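Local coordinates for aeromonas extracellular serine protease (Aeromonas sobria, PDB 3WQB), which cleaves peptide bonds after paired basic residues, Lys-Lys or Lys-Arg, as a calcium-binding secreted serine protease of the furin subfamily and probable virulence factor, at residues A[110-115]-A[305-310]. The protein carries 1 engineered substitution. Sequence-based numbering, arbitrary orientation.
With CA (calcium ion), chain E.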
ATOM      1  N   ASP A 110       2.547   3.350 -24.459  1.00 12.72           N
ATOM      2  CA  ASP A 110       1.224   3.946 -24.352  1.00 12.84           C
ATOM      3  C   ASP A 110       1.323   5.359 -23.779  1.00 13.01           C
ATOM      4  O   ASP A 110       1.903   5.548 -22.716  1.00 12.57           O
ATOM      5  CB  ASP A 110       0.358   3.061 -23.453  1.00 13.79           C
ATOM      6  CG  ASP A 110      -1.008   3.638 -23.209  1.00 16.23           C
ATOM      7  OD1 ASP A 110      -1.852   3.583 -24.128  1.00 19.20           O
ATOM      8  OD2 ASP A 110      -1.243   4.125 -22.085  1.00 19.64           O
ATOM      9  N   PRO A 111       0.749   6.365 -24.476  1.00 12.72           N
ATOM     10  CA  PRO A 111       0.875   7.751 -23.998  1.00 13.10           C
ATOM     11  C   PRO A 111       0.393   8.008 -22.560  1.00 13.56           C
ATOM     12  O   PRO A 111       0.936   8.892 -21.897  1.00 13.59           O
ATOM     13  CB  PRO A 111       0.032   8.546 -25.004  1.00 13.46           C
ATOM     14  CG  PRO A 111       0.111   7.742 -26.243  1.00 13.94           C
ATOM     15  CD  PRO A 111       0.078   6.309 -25.790  1.00 12.98           C
ATOM     16  N   ASP A 112      -0.610   7.268 -22.085  1.00 13.60           N
ATOM     17  CA  ASP A 112      -1.114   7.504 -20.726  1.00 14.53           C
ATOM     18  C   ASP A 112      -0.384   6.763 -19.623  1.00 13.63           C
ATOM     19  O   ASP A 112      -0.678   6.957 -18.443  1.00 14.27           O
ATOM     20  CB  ASP A 112      -2.617   7.290 -20.606  1.00 16.40           C
ATOM     21  CG  ASP A 112      -3.348   8.591 -20.354  1.00 21.00           C
ATOM     22  OD1 ASP A 112      -3.007   9.304 -19.378  1.00 24.52           O
ATOM     23  OD2 ASP A 112      -4.239   8.919 -21.147  1.00 25.86           O
ATOM     24  N   THR A 113       0.604   5.965 -20.007  1.00 13.07           N
ATOM     25  CA  THR A 113       1.326   5.095 -19.075  1.00 12.85           C
ATOM     26  C   THR A 113       2.536   5.867 -18.506  1.00 12.18           C
ATOM     27  O   THR A 113       3.697   5.489 -18.687  1.00 12.02           O
ATOM     28  CB  THR A 113       1.653   3.744 -19.786  1.00 13.04           C
ATOM     29  OG1 THR A 113       0.420   3.136 -20.182  1.00 13.93           O
ATOM     30  CG2 THR A 113       2.345   2.767 -18.889  1.00 13.60           C
ATOM     31  N   ALA A 114       2.222   6.960 -17.809  1.00 12.22           N
ATOM     32  CA  ALA A 114       3.202   7.938 -17.311  1.00 11.92           C
ATOM     33  C   ALA A 114       3.454   7.804 -15.817  1.00 11.66           C
ATOM     34  O   ALA A 114       4.213   8.572 -15.230  1.00 12.09           O
ATOM     35  CB  ALA A 114       2.719   9.364 -17.618  1.00 13.16           C
ATOM     36  N   HIS A 115       2.800   6.831 -15.203  1.00 10.97           N
ATOM     37  CA  HIS A 115       2.736   6.737 -13.761  1.00 10.26           C
ATOM     38  C   HIS A 115       4.116   6.440 -13.155  1.00  9.85           C
ATOM     39  O   HIS A 115       4.565   7.132 -12.227  1.00  9.96           O
ATOM     40  CB  HIS A 115       1.702   5.656 -13.441  1.00 10.01           C
ATOM     41  CG  HIS A 115       1.308   5.563 -12.007  1.00  9.87           C
ATOM     42  ND1 HIS A 115       1.892   4.676 -11.130  1.00 10.86           N
ATOM     43  CD2 HIS A 115       0.327   6.189 -11.317  1.00 11.05           C
ATOM     44  CE1 HIS A 115       1.309   4.779  -9.949  1.00 10.94           C
ATOM     45  NE2 HIS A 115       0.341   5.676 -10.042  1.00 11.48           N
ATOM     46  N   TYR A 305       1.372  12.502 -19.139  1.00 11.12           N
ATOM     47  CA  TYR A 305       0.281  13.317 -18.595  1.00 11.71           C
ATOM     48  C   TYR A 305       0.307  14.755 -19.132  1.00 12.01           C
ATOM     49  O   TYR A 305      -0.716  15.443 -19.109  1.00 12.48           O
ATOM     50  CB  TYR A 305       0.327  13.348 -17.068  1.00 12.13           C
ATOM     51  CG  TYR A 305       0.184  12.017 -16.369  1.00 12.82           C
ATOM     52  CD1 TYR A 305      -0.615  11.000 -16.892  1.00 13.83           C
ATOM     53  CD2 TYR A 305       0.852  11.779 -15.164  1.00 12.90           C
ATOM     54  CE1 TYR A 305      -0.754   9.785 -16.234  1.00 14.20           C
ATOM     55  CE2 TYR A 305       0.719  10.565 -14.497  1.00 13.22           C
ATOM     56  CZ  TYR A 305      -0.076   9.569 -15.036  1.00 14.29           C
ATOM     57  OH  TYR A 305      -0.207   8.365 -14.365  1.00 15.86           O
ATOM     58  N   ASN A 306       1.471  15.192 -19.607  1.00 11.93           N
ATOM     59  CA  ASN A 306       1.618  16.464 -20.291  1.00 11.99           C
ATOM     60  C   ASN A 306       1.802  16.152 -21.776  1.00 12.12           C
ATOM     61  O   ASN A 306       2.904  15.833 -22.238  1.00 12.46           O
ATOM     62  CB  ASN A 306       2.791  17.267 -19.716  1.00 11.75           C
ATOM     63  CG  ASN A 306       2.977  18.616 -20.389  1.00 11.51           C
ATOM     64  OD1 ASN A 306       2.186  19.020 -21.242  1.00 13.26           O
ATOM     65  ND2 ASN A 306       4.020  19.333 -19.985  1.00 12.90           N
ATOM     66  N   ARG A 307       0.684  16.185 -22.498  1.00 13.14           N
ATOM     67  CA  ARG A 307       0.682  15.916 -23.929  1.00 13.60           C
ATOM     68  C   ARG A 307      -0.460  16.666 -24.586  1.00 14.50           C
ATOM     69  O   ARG A 307      -1.479  16.940 -23.954  1.00 14.67           O
ATOM     70  CB  ARG A 307       0.618  14.406 -24.221  1.00 13.74           C
ATOM     71  CG  ARG A 307      -0.710  13.734 -23.919  1.00 14.13           C
ATOM     72  CD  ARG A 307      -0.680  12.260 -24.277  1.00 14.75           C
ATOM     73  NE  ARG A 307      -2.012  11.653 -24.234  1.00 15.69           N
ATOM     74  CZ  ARG A 307      -2.534  11.043 -23.173  1.00 16.77           C
ATOM     75  NH1 ARG A 307      -1.843  10.941 -22.049  1.00 17.00           N
ATOM     76  NH2 ARG A 307      -3.753  10.521 -23.234  1.00 18.16           N
ATOM     77  N   THR A 308      -0.278  16.970 -25.869  1.00 15.16           N
ATOM     78  CA  THR A 308      -1.170  17.875 -26.576  1.00 16.42           C
ATOM     79  C   THR A 308      -2.634  17.438 -26.558  1.00 16.71           C
ATOM     80  O   THR A 308      -3.525  18.267 -26.376  1.00 16.88           O
ATOM     81  CB  THR A 308      -0.656  18.127 -28.013  1.00 16.28           C
ATOM     82  OG1 THR A 308       0.734  18.484 -27.961  1.00 17.60           O
ATOM     83  CG2 THR A 308      -1.443  19.256 -28.696  1.00 17.80           C
ATOM     84  N   ASP A 309      -2.890  16.140 -26.710  1.00 17.47           N
ATOM     85  CA  ASP A 309      -4.275  15.666 -26.795  1.00 18.69           C
ATOM     86  C   ASP A 309      -4.929  15.378 -25.442  1.00 18.80           C
ATOM     87  O   ASP A 309      -6.067  14.909 -25.387  1.00 19.77           O
ATOM     88  CB  ASP A 309      -4.398  14.463 -27.748  1.00 19.42           C
ATOM     89  CG  ASP A 309      -3.930  13.155 -27.127  1.00 20.74           C
ATOM     90  OD1 ASP A 309      -4.079  12.107 -27.792  1.00 24.10           O
ATOM     91  OD2 ASP A 309      -3.420  13.157 -25.985  1.00 22.80           O
ATOM     92  N   ASP A 310      -4.216  15.651 -24.351  1.00 18.88           N
ATOM     93  CA  ASP A 310      -4.799  15.458 -23.025  1.00 18.93           C
ATOM     94  C   ASP A 310      -4.603  16.709 -22.172  1.00 18.86           C
ATOM     95  O   ASP A 310      -3.875  16.685 -21.178  1.00 18.10           O
ATOM     96  CB  ASP A 310      -4.219  14.210 -22.339  1.00 19.35           C
ATOM     97  CG  ASP A 310      -5.045  13.755 -21.140  1.00 20.86           C
ATOM     98  OD1 ASP A 310      -6.269  14.009 -21.109  1.00 22.88           O
ATOM     99  OD2 ASP A 310      -4.460  13.135 -20.222  1.00 23.34           O
TER
HETATM  100 CA    CA E 903       5.015  14.534 -22.043  1.00 15.66          CA
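Ala114 sets its CB squarely over one face of the Tyr305 ring, 3.6 Å from the ring centroid and 4° off the normal, a CH-pi contact. With CG beside the backbone N (chi1 -61°), the Tyr305 ring runs alongside the 112-115 backbone, and its OH reaches 3.4 Å from His115 CB, at the edge of the imidazole and in its plane; no hydrogen bond joins the two. ND1 of that histidine bonds instead to Asp78, its predicted charge-relay partner.

Further along, the extended chain of Arg307 carries its guanidinium between Pro111 CB over one face and Asp310 CB over the other. NH2 gives a fairly straight bond to Asp112 OD2 (2.7 Å, 157°). The two planes are nearly perpendicular: OD2 lies near that of the guanidinium, and NH2 comes from above the carboxylate. Arg307 NE makes a bent bond to the syn lone pair of Asp309 OD2 at 2.7 Å. NH1 bonds to the carbonyl of Gly304, just before the segment.

Next door, Asn306 O binds calcium at 2.5 Å, alongside ligands that include Asp297 and Cys326. The contact therefore ties a calcium-binding loop to the approach to the predicted catalytic histidine. Arg307 bonds two aspartates and meets the third, Asp310, only as a long contact of charges; its positive charge probably eases the closeness of Asp112 OD1 and Asp310 OD2, 4.2 Å apart.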